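Local coordinates for lipoprotein (Colwellia psychrerythraea, PDB 3O0Y) that is of unknown function but probably a membrane-anchored bacterial lipoprotein, belonging to a family grouped with the metallopeptidase-like MA clan, at residues A[128-133]-A[465-470]; A[276-281]-A[285-290]; A[296-301]-A[556-561]; A[303-308]-A[510-515]. All coordinates share one frame; numbering follows the deposited sequence.

Interaction 1 of 4, residues A[128-133]-A[465-470]; sequences DTWMGL and PYNAYT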
# COMPACT_ATOMS: atom_id res chain seq x y z
N ASP A 128 1.30 -10.14 -5.97
CA ASP A 128 0.83 -9.52 -4.75
C ASP A 128 -0.61 -8.95 -5.01
O ASP A 128 -0.84 -8.25 -6.02
CB ASP A 128 1.87 -8.43 -4.34
CG ASP A 128 1.62 -7.88 -2.97
OD1 ASP A 128 2.32 -8.34 -2.03
OD2 ASP A 128 0.68 -7.04 -2.82
N THR A 129 -1.56 -9.20 -4.10
CA THR A 129 -2.90 -8.71 -4.31
C THR A 129 -3.01 -7.22 -4.23
O THR A 129 -4.04 -6.68 -4.67
CB THR A 129 -3.94 -9.32 -3.35
OG1 THR A 129 -3.55 -9.04 -2.00
CG2 THR A 129 -4.03 -10.93 -3.58
N TRP A 130 -1.98 -6.53 -3.74
CA TRP A 130 -1.90 -5.06 -3.81
C TRP A 130 -1.05 -4.58 -4.98
O TRP A 130 -1.52 -3.81 -5.81
CB TRP A 130 -1.42 -4.49 -2.46
CG TRP A 130 -0.80 -3.15 -2.53
CD1 TRP A 130 -1.48 -1.97 -2.80
CD2 TRP A 130 0.55 -2.79 -2.30
NE1 TRP A 130 -0.61 -0.92 -2.79
CE2 TRP A 130 0.66 -1.40 -2.51
CE3 TRP A 130 1.72 -3.52 -1.96
CZ2 TRP A 130 1.87 -0.72 -2.37
CZ3 TRP A 130 2.92 -2.83 -1.85
CH2 TRP A 130 2.97 -1.46 -1.99
N MET A 131 0.20 -5.06 -5.06
CA MET A 131 1.20 -4.51 -5.97
C MET A 131 1.29 -5.20 -7.30
O MET A 131 2.01 -4.72 -8.17
CB MET A 131 2.60 -4.49 -5.29
CG MET A 131 3.41 -3.21 -5.47
SD MET A 131 5.07 -3.00 -4.79
CE MET A 131 5.92 -3.94 -6.07
N GLY A 132 0.49 -6.24 -7.50
CA GLY A 132 0.61 -7.05 -8.71
C GLY A 132 1.95 -7.77 -8.73
O GLY A 132 2.44 -8.23 -7.69
N LEU A 133 2.59 -7.81 -9.91
CA LEU A 133 3.86 -8.51 -10.00
C LEU A 133 4.89 -7.83 -9.11
O LEU A 133 5.17 -6.63 -9.27
CB LEU A 133 4.37 -8.56 -11.42
CG LEU A 133 5.74 -9.23 -11.72
CD1 LEU A 133 5.80 -10.69 -11.26
CD2 LEU A 133 6.10 -9.05 -13.23
N PRO A 465 -6.61 -2.14 -6.81
CA PRO A 465 -5.45 -1.47 -6.21
C PRO A 465 -4.64 -0.77 -7.29
O PRO A 465 -3.56 -1.36 -7.69
CB PRO A 465 -4.57 -2.63 -5.77
CG PRO A 465 -4.94 -3.73 -6.61
CD PRO A 465 -6.31 -3.53 -7.16
N TYR A 466 -5.22 0.14 -8.02
CA TYR A 466 -4.55 1.05 -8.93
C TYR A 466 -3.66 2.04 -8.13
O TYR A 466 -4.14 3.02 -7.56
CB TYR A 466 -5.59 1.81 -9.75
CG TYR A 466 -6.15 0.97 -10.85
CD1 TYR A 466 -5.36 0.64 -11.95
CD2 TYR A 466 -7.44 0.44 -10.79
CE1 TYR A 466 -5.85 -0.21 -12.95
CE2 TYR A 466 -7.90 -0.39 -11.80
CZ TYR A 466 -7.14 -0.68 -12.85
OH TYR A 466 -7.64 -1.48 -13.89
N ASN A 467 -2.39 1.80 -8.11
CA ASN A 467 -1.46 2.59 -7.28
C ASN A 467 -1.46 4.09 -7.61
O ASN A 467 -1.41 4.92 -6.69
CB ASN A 467 -0.04 1.99 -7.49
CG ASN A 467 0.99 2.52 -6.55
OD1 ASN A 467 0.92 2.32 -5.34
ND2 ASN A 467 2.03 3.12 -7.12
N ALA A 468 -1.45 4.47 -8.90
CA ALA A 468 -1.38 5.87 -9.28
C ALA A 468 -2.66 6.57 -8.87
O ALA A 468 -2.63 7.65 -8.30
CB ALA A 468 -1.08 6.02 -10.76
N TYR A 469 -3.77 5.90 -9.05
CA TYR A 469 -5.06 6.47 -8.59
C TYR A 469 -5.07 6.65 -7.08
O TYR A 469 -5.48 7.70 -6.55
CB TYR A 469 -6.24 5.60 -9.05
CG TYR A 469 -7.57 6.11 -8.57
CD1 TYR A 469 -8.40 6.84 -9.34
CD2 TYR A 469 -7.98 5.76 -7.30
CE1 TYR A 469 -9.62 7.29 -8.87
CE2 TYR A 469 -9.17 6.24 -6.79
CZ TYR A 469 -10.00 6.94 -7.58
OH TYR A 469 -11.23 7.38 -7.08
N THR A 470 -4.76 5.59 -6.38
CA THR A 470 -4.90 5.47 -4.94
C THR A 470 -3.92 6.40 -4.22
O THR A 470 -4.37 7.17 -3.35
CB THR A 470 -4.81 4.01 -4.43
OG1 THR A 470 -5.77 3.22 -5.15
CG2 THR A 470 -5.11 3.97 -2.88
O HOH W 1 -1.07 1.85 -3.55
O HOH W 2 -1.44 -0.76 -6.05
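Trp130 and Pro465 bring their CA atoms to 5.6 Å, where an Asx turn at the end of strand 126-128 meets the loop that leads into helix 467-483. The turn is built by Asp128: its OD2 receives Trp130 N at 2.9 Å and Met131 N at 3.0 Å, both on the anti side of the carboxylate but from opposite faces of its plane, so one oxygen fixes two successive peptides. This presents the carbonyls of Thr129 and Trp130 to the proline ring. Pro465 CB lies 3.3 Å from Trp130 O, and Pro465 CG 3.6 Å from Thr129 O, a contact of ring CH groups with carbonyl oxygens. Trp130 O also has a hydrogen bond from Tyr115 OH of helix 100-117, a helix that packs on Pro465 too. With CG swung away from the backbone N (chi1 157°), the indole extends past the proline toward Asn467, while Met131 CB rests on one of its faces, toward the rim, and Trp549 meets it edge-to-face. Asn467, in the first turn of the helix, is held by its ND2, which bonds to Leu295 O and Gln552 O. A water in the indole plane accepts from Trp130 NE1 at 2.9 Å and donates to Asn467 OD1 at 2.7 Å.

Interaction 2 of 4, residues A[276-281]-A[285-290]; sequences SGIWAQ and SVYYQD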
# COMPACT_ATOMS: atom_id res chain seq x y z
N SER A 276 22.22 -1.76 -6.94
CA SER A 276 20.99 -1.43 -6.22
C SER A 276 19.71 -1.47 -7.01
O SER A 276 18.65 -1.83 -6.47
CB SER A 276 21.09 -0.05 -5.55
OG SER A 276 22.28 0.10 -4.82
N GLY A 277 19.78 -1.12 -8.28
CA GLY A 277 18.56 -0.98 -9.05
C GLY A 277 18.22 -2.20 -9.91
O GLY A 277 19.05 -3.09 -10.17
N ILE A 278 16.99 -2.22 -10.35
CA ILE A 278 16.43 -3.35 -11.10
C ILE A 278 17.02 -3.51 -12.51
O ILE A 278 16.95 -4.62 -13.05
CB ILE A 278 14.85 -3.27 -11.15
CG1 ILE A 278 14.23 -4.69 -11.28
CG2 ILE A 278 14.38 -2.37 -12.26
CD1 ILE A 278 14.31 -5.54 -10.00
N TRP A 279 17.64 -2.46 -13.04
CA TRP A 279 18.33 -2.51 -14.33
C TRP A 279 19.38 -3.65 -14.34
O TRP A 279 19.76 -4.21 -15.43
CB TRP A 279 19.03 -1.19 -14.62
CG TRP A 279 20.08 -0.84 -13.62
CD1 TRP A 279 19.90 -0.09 -12.47
CD2 TRP A 279 21.47 -1.26 -13.60
NE1 TRP A 279 21.07 -0.05 -11.75
CE2 TRP A 279 22.05 -0.73 -12.43
CE3 TRP A 279 22.27 -2.02 -14.46
CZ2 TRP A 279 23.42 -0.96 -12.08
CZ3 TRP A 279 23.62 -2.20 -14.17
CH2 TRP A 279 24.18 -1.66 -12.98
N ALA A 280 19.85 -4.01 -13.16
CA ALA A 280 20.99 -5.02 -13.07
C ALA A 280 20.51 -6.47 -13.20
O ALA A 280 21.32 -7.44 -13.27
CB ALA A 280 21.74 -4.87 -11.78
N GLN A 281 19.18 -6.65 -13.19
CA GLN A 281 18.59 -7.95 -13.45
C GLN A 281 18.56 -8.20 -14.95
O GLN A 281 18.59 -7.26 -15.75
CB GLN A 281 17.16 -8.01 -12.92
CG GLN A 281 16.99 -7.70 -11.45
CD GLN A 281 17.60 -8.67 -10.44
OE1 GLN A 281 17.93 -9.84 -10.74
NE2 GLN A 281 17.79 -8.17 -9.23
N SER A 285 15.45 -3.66 -17.47
CA SER A 285 14.92 -2.40 -18.01
C SER A 285 13.53 -2.55 -18.60
O SER A 285 12.65 -1.68 -18.47
CB SER A 285 15.82 -1.80 -19.06
OG SER A 285 15.66 -2.48 -20.32
N VAL A 286 13.31 -3.71 -19.19
CA VAL A 286 11.99 -4.03 -19.66
C VAL A 286 11.04 -4.24 -18.49
O VAL A 286 9.89 -3.82 -18.54
CB VAL A 286 12.10 -5.29 -20.59
CG1 VAL A 286 10.70 -5.80 -20.90
CG2 VAL A 286 12.91 -4.88 -21.84
N TYR A 287 11.49 -4.91 -17.45
CA TYR A 287 10.70 -5.01 -16.24
C TYR A 287 10.25 -3.65 -15.68
O TYR A 287 9.07 -3.46 -15.35
CB TYR A 287 11.47 -5.76 -15.18
CG TYR A 287 10.72 -5.90 -13.88
CD1 TYR A 287 9.94 -7.00 -13.61
CD2 TYR A 287 10.69 -4.87 -12.98
CE1 TYR A 287 9.23 -7.10 -12.41
CE2 TYR A 287 9.94 -4.92 -11.84
CZ TYR A 287 9.20 -6.03 -11.55
OH TYR A 287 8.47 -6.10 -10.37
N TYR A 288 11.22 -2.73 -15.62
CA TYR A 288 10.96 -1.41 -15.06
C TYR A 288 9.97 -0.66 -15.91
O TYR A 288 9.06 -0.00 -15.35
CB TYR A 288 12.27 -0.63 -14.87
CG TYR A 288 12.07 0.66 -14.09
CD1 TYR A 288 11.52 0.63 -12.81
CD2 TYR A 288 12.47 1.90 -14.61
CE1 TYR A 288 11.32 1.81 -12.09
CE2 TYR A 288 12.32 3.06 -13.88
CZ TYR A 288 11.74 3.01 -12.66
OH TYR A 288 11.58 4.19 -11.95
N GLN A 289 10.08 -0.75 -17.23
CA GLN A 289 9.09 -0.07 -18.09
C GLN A 289 7.64 -0.60 -17.83
O GLN A 289 6.65 0.16 -17.75
CB GLN A 289 9.47 -0.11 -19.59
CG GLN A 289 8.65 0.91 -20.43
CD GLN A 289 8.95 2.40 -20.06
OE1 GLN A 289 8.04 3.28 -19.74
NE2 GLN A 289 10.24 2.71 -20.09
N ASP A 290 7.53 -1.88 -17.60
CA ASP A 290 6.26 -2.47 -17.15
C ASP A 290 5.80 -2.00 -15.78
O ASP A 290 4.62 -1.67 -15.61
CB ASP A 290 6.34 -4.02 -17.17
CG ASP A 290 5.01 -4.66 -16.73
OD1 ASP A 290 3.98 -4.55 -17.48
OD2 ASP A 290 4.96 -5.12 -15.56
O HOH W 3 18.64 -3.74 -17.74
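Trp279 O accepts a hydrogen bond from a water 2.6 Å away, and the oxygen of that same water accepts a weak bond from Ser285 N. This bridge links the 3-10 turn 278-280 to the start of helix 284-296, where the two backbones draw together and the CA atoms of Trp279 and Ser285 are 5.0 Å apart. The rest of the contact is apolar and centred on Ile278, whose two branches divide between successive tyrosines. Its CG1, lying roughly opposite the backbone N (chi1 -152°), approaches Tyr287 CD2 to 3.9 Å, the two side chains crossing at about a right angle. The CG2 methyl instead reaches Tyr288 CB at 3.8 Å and stays near the base of that ring. Ile278 therefore wedges into the fork between the two aromatic side chains, which leave the helix in different directions. The turn itself is closed by Gln281 N bonding to Ile278 O at 3.0 Å. Outside the pair, Tyr287 meets the ring of Trp193. Tyr288 reaches helix 491-515, where its OH is bonded to Asp511 and its ring meets His515; the same His515 is bonded through ND1 to Ile278 N, so turn and helix both lean on the end of helix 491-515.

Interaction 3 of 4, residues A[296-301]-A[556-561]; sequences GDSELS and YKLGML. With SO4 (sulfate ion), chain D.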
# COMPACT_ATOMS: atom_id res chain seq x y z
N GLY A 296 3.01 3.28 -11.99
CA GLY A 296 2.92 4.69 -12.25
C GLY A 296 1.81 5.12 -13.14
O GLY A 296 1.60 6.33 -13.29
N ASP A 297 1.12 4.16 -13.76
CA ASP A 297 0.09 4.38 -14.78
C ASP A 297 0.55 5.39 -15.84
O ASP A 297 -0.14 6.38 -16.15
CB ASP A 297 -1.22 4.81 -14.08
CG ASP A 297 -2.46 4.58 -14.91
OD1 ASP A 297 -2.37 4.15 -16.09
OD2 ASP A 297 -3.55 4.94 -14.39
N SER A 298 1.75 5.16 -16.36
CA SER A 298 2.34 6.03 -17.29
C SER A 298 3.06 5.25 -18.42
O SER A 298 3.59 4.14 -18.20
CB SER A 298 3.33 6.97 -16.60
OG SER A 298 3.96 7.94 -17.51
N GLU A 299 3.13 5.88 -19.57
CA GLU A 299 3.98 5.35 -20.68
C GLU A 299 5.18 6.27 -20.94
O GLU A 299 5.94 6.07 -21.89
CB GLU A 299 3.11 5.20 -21.91
CG GLU A 299 2.05 4.12 -21.70
CD GLU A 299 1.45 3.53 -22.94
OE1 GLU A 299 1.45 4.21 -23.99
OE2 GLU A 299 0.95 2.40 -22.82
N LEU A 300 5.39 7.25 -20.08
CA LEU A 300 6.57 8.08 -20.18
C LEU A 300 7.82 7.22 -19.92
O LEU A 300 7.81 6.18 -19.21
CB LEU A 300 6.46 9.25 -19.21
CG LEU A 300 5.33 10.28 -19.43
CD1 LEU A 300 5.28 11.33 -18.30
CD2 LEU A 300 5.39 10.95 -20.83
N SER A 301 8.94 7.67 -20.49
CA SER A 301 10.21 7.11 -20.22
C SER A 301 10.71 7.49 -18.82
O SER A 301 10.25 8.49 -18.27
CB SER A 301 11.25 7.61 -21.25
OG SER A 301 11.64 8.96 -21.01
N TYR A 556 2.49 8.25 -6.66
CA TYR A 556 2.06 9.35 -5.78
C TYR A 556 2.00 10.64 -6.61
O TYR A 556 0.93 11.27 -6.75
CB TYR A 556 3.04 9.56 -4.60
CG TYR A 556 3.13 8.39 -3.69
CD1 TYR A 556 2.37 8.35 -2.53
CD2 TYR A 556 3.90 7.26 -4.02
CE1 TYR A 556 2.35 7.25 -1.77
CE2 TYR A 556 3.90 6.17 -3.21
CZ TYR A 556 3.09 6.12 -2.13
OH TYR A 556 3.08 5.01 -1.33
N LYS A 557 3.14 11.08 -7.13
CA LYS A 557 3.14 12.31 -7.90
C LYS A 557 2.51 12.13 -9.28
O LYS A 557 1.90 13.05 -9.78
CB LYS A 557 4.54 12.93 -8.00
CG LYS A 557 4.75 13.97 -6.96
CD LYS A 557 4.01 15.24 -7.42
CE LYS A 557 3.91 16.30 -6.39
NZ LYS A 557 3.24 17.61 -6.92
N LEU A 558 2.77 11.04 -10.01
CA LEU A 558 2.19 10.96 -11.36
C LEU A 558 0.64 10.97 -11.29
O LEU A 558 -0.04 11.62 -12.08
CB LEU A 558 2.72 9.75 -12.10
CG LEU A 558 4.20 9.81 -12.41
CD1 LEU A 558 4.65 8.52 -13.13
CD2 LEU A 558 4.57 11.09 -13.15
N GLY A 559 0.07 10.29 -10.28
CA GLY A 559 -1.33 10.28 -10.14
C GLY A 559 -1.85 11.65 -9.72
O GLY A 559 -2.87 12.10 -10.24
N MET A 560 -1.19 12.32 -8.77
CA MET A 560 -1.60 13.62 -8.32
C MET A 560 -1.59 14.64 -9.47
O MET A 560 -2.56 15.41 -9.64
CB MET A 560 -0.77 14.09 -7.10
CG MET A 560 -1.25 15.42 -6.51
SD MET A 560 0.18 16.41 -5.69
CE MET A 560 -0.78 17.76 -4.89
N LEU A 561 -0.52 14.60 -10.27
CA LEU A 561 -0.38 15.54 -11.39
C LEU A 561 -1.50 15.34 -12.40
O LEU A 561 -2.02 16.30 -12.95
CB LEU A 561 1.00 15.35 -12.02
CG LEU A 561 2.13 15.93 -11.19
CD1 LEU A 561 3.47 15.40 -11.74
CD2 LEU A 561 2.18 17.47 -11.20
S SO4 D . 3.48 6.38 1.91
O1 SO4 D . 3.51 7.72 1.26
O2 SO4 D . 2.96 6.54 3.23
O3 SO4 D . 2.55 5.45 1.23
O4 SO4 D . 4.75 5.73 1.79
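The connection between helix 284-296 and helix 302-326 packs against helix 555-574 through one leucine, Leu558, which meets Gly296 and Ser298. In this linker an ST turn sets the path of the chain: Ser298 OG accepts from Leu300 N at 3.0 Å, with an N-H...O angle of 161°. The hydroxyl can do this because it stands opposite its own backbone N (chi1 -179°), and the methylene behind it is left to face the leucine. Ser298 CB thus sits 4.0 Å from Leu558 CD1. The same methyl lies 3.8 Å from Gly296 O, an oxygen that Leu558 CB approaches equally closely, so the leucine runs alongside the carbonyl, branch and stem both touching it. Asp297, between the two contact residues, has positive phi and marks the break out of helical geometry. A backbone bond between Ser298 and Ile292 ties the linker back to the helix it leaves, and Leu300 packs on Ile305 and Ile308 of the helix that follows. Two residues earlier in helix 555-574, about half a turn, Tyr556 points elsewhere, toward an anion pocket. A sulfate ion, probably from the crystallisation liquor, is hydrogen-bonded there by Arg504, Arg507 and Arg545, and the tyrosine ring makes a cation-pi contact with Arg507. Gln552 NE2 bonds to the phenol oxygen, which probably helps to orient it. Tyr556 OH donates to sulfate O3 at 2.7 Å.

Interaction 4 of 4, residues A[303-308]-A[510-515]; sequences TQIHQI and VDTGLH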
# COMPACT_ATOMS: atom_id res chain seq x y z
N THR A 303 13.57 8.64 -18.17
CA THR A 303 14.11 10.01 -18.35
C THR A 303 13.10 11.14 -18.21
O THR A 303 13.36 12.10 -17.48
CB THR A 303 14.88 10.18 -19.68
OG1 THR A 303 15.94 9.22 -19.71
CG2 THR A 303 15.51 11.55 -19.77
N GLN A 304 11.92 11.03 -18.84
CA GLN A 304 10.89 12.06 -18.71
C GLN A 304 10.34 12.18 -17.28
O GLN A 304 10.04 13.30 -16.83
CB GLN A 304 9.77 11.78 -19.66
CG GLN A 304 10.18 11.95 -21.14
CD GLN A 304 9.12 11.42 -22.13
OE1 GLN A 304 8.65 10.30 -22.02
NE2 GLN A 304 8.73 12.27 -23.09
N ILE A 305 10.14 11.03 -16.64
CA ILE A 305 9.62 10.99 -15.27
C ILE A 305 10.64 11.62 -14.31
O ILE A 305 10.30 12.40 -13.45
CB ILE A 305 9.24 9.55 -14.85
CG1 ILE A 305 8.09 9.06 -15.75
CG2 ILE A 305 8.82 9.52 -13.32
CD1 ILE A 305 7.82 7.56 -15.67
N HIS A 306 11.91 11.27 -14.49
CA HIS A 306 13.02 11.88 -13.70
C HIS A 306 13.01 13.36 -13.79
O HIS A 306 13.09 14.05 -12.80
CB HIS A 306 14.36 11.28 -14.20
CG HIS A 306 15.51 11.42 -13.25
ND1 HIS A 306 16.49 12.39 -13.40
CD2 HIS A 306 15.85 10.71 -12.15
CE1 HIS A 306 17.38 12.26 -12.42
NE2 HIS A 306 17.04 11.23 -11.67
N GLN A 307 12.82 13.89 -15.01
CA GLN A 307 12.78 15.33 -15.22
C GLN A 307 11.57 15.98 -14.62
O GLN A 307 11.68 17.09 -14.08
CB GLN A 307 12.84 15.68 -16.71
CG GLN A 307 13.04 17.12 -17.03
CD GLN A 307 14.38 17.63 -16.52
OE1 GLN A 307 15.41 17.02 -16.80
NE2 GLN A 307 14.37 18.63 -15.66
N ILE A 308 10.42 15.31 -14.65
CA ILE A 308 9.25 15.84 -14.00
C ILE A 308 9.54 15.92 -12.49
O ILE A 308 9.21 16.93 -11.83
CB ILE A 308 8.02 14.97 -14.23
CG1 ILE A 308 7.58 15.04 -15.70
CG2 ILE A 308 6.93 15.36 -13.23
CD1 ILE A 308 6.54 13.90 -16.02
N VAL A 510 14.40 9.73 -7.30
CA VAL A 510 15.22 8.64 -6.76
C VAL A 510 14.80 7.23 -7.30
O VAL A 510 15.66 6.34 -7.43
CB VAL A 510 15.32 8.62 -5.18
CG1 VAL A 510 16.04 9.93 -4.66
CG2 VAL A 510 13.99 8.41 -4.53
N ASP A 511 13.51 7.01 -7.57
CA ASP A 511 13.12 5.67 -8.06
C ASP A 511 13.63 5.50 -9.48
O ASP A 511 14.25 4.48 -9.79
CB ASP A 511 11.60 5.50 -7.97
CG ASP A 511 11.14 4.10 -8.29
OD1 ASP A 511 11.20 3.25 -7.39
OD2 ASP A 511 10.78 3.86 -9.45
N THR A 512 13.43 6.53 -10.31
CA THR A 512 14.01 6.48 -11.68
C THR A 512 15.56 6.50 -11.60
O THR A 512 16.25 5.89 -12.42
CB THR A 512 13.51 7.60 -12.55
OG1 THR A 512 13.74 8.89 -11.92
CG2 THR A 512 12.02 7.50 -12.83
N GLY A 513 16.08 7.24 -10.62
CA GLY A 513 17.55 7.30 -10.35
C GLY A 513 18.14 5.91 -10.18
O GLY A 513 19.05 5.52 -10.93
N LEU A 514 17.65 5.21 -9.18
CA LEU A 514 18.10 3.84 -8.88
C LEU A 514 17.86 2.87 -10.02
O LEU A 514 18.74 2.07 -10.34
CB LEU A 514 17.29 3.33 -7.68
CG LEU A 514 17.64 3.92 -6.34
CD1 LEU A 514 16.43 3.69 -5.36
CD2 LEU A 514 18.91 3.37 -5.75
N HIS A 515 16.67 2.87 -10.60
CA HIS A 515 16.25 1.74 -11.42
C HIS A 515 16.57 1.92 -12.91
O HIS A 515 16.62 0.94 -13.64
CB HIS A 515 14.76 1.51 -11.23
CG HIS A 515 14.45 0.95 -9.86
ND1 HIS A 515 15.06 -0.20 -9.38
CD2 HIS A 515 13.69 1.42 -8.84
CE1 HIS A 515 14.61 -0.45 -8.17
NE2 HIS A 515 13.76 0.51 -7.82
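Ile305 and Thr512 touch methyl to methyl, with Ile305 CG2 and Thr512 CG2 3.8 Å apart. One residue on, His306 lays its CB methylene 4.1 Å from Thr512 CB, so the threonine is received between neighbouring residues of helix 302-326. The imidazole of His306 continues past the threonine toward Gly513, but its modelled orientation is doubtful and little rests on its ring atoms. These contacts join two helical segments whose axes pass 8.9 Å apart, at 142° between their N-to-C directions, nearer antiparallel than perpendicular. What sets Thr512 is its own helix: the hydroxyl sits between backbone N and carbonyl carbon (chi1 54°), and from there OG1 bonds back to Leu508 O, with Val509 O as a second acceptor sharing its one proton. That torsion sends CG2 outward to the isoleucine. Further out, Ile305 also packs on Leu508 and on Ile292 of helix 284-296, and Tyr288 of that helix touches Thr512, making the crossing a three-helix junction. Gly513 bonds through its backbone to Trp519, beyond the end of helix 491-515. With its hydroxyl engaged by its own helix, Thr512 offers helix 302-326 a methyl, so the isoleucine-threonine part of the contact is dispersive.

How the interactions relate
From the N terminus, interaction 1 opens first, at 128-133, and closes only at 465-470. Interaction 2 lies nested inside that long loop as a short local closure between 276-281 and 285-290. Interactions 3 and 4 open soon afterwards, at 296-301 and 303-308, and close at 556-561 and 510-515, so interaction 4 is nested in interaction 3, and both cross interaction 1. They tie the linker and helix 302-326 to helices 555-574 and 491-515, while Tyr288 OH to Asp511 OD2 joins interaction 2 to interaction 4. Interactions 3 and 4 share an apolar patch, where Leu561 CD1 lies 3.8 Å from Ile308 CG2, and Ala468 CB of interaction 1 packs 3.5 Å from Asp297 CB of interaction 3.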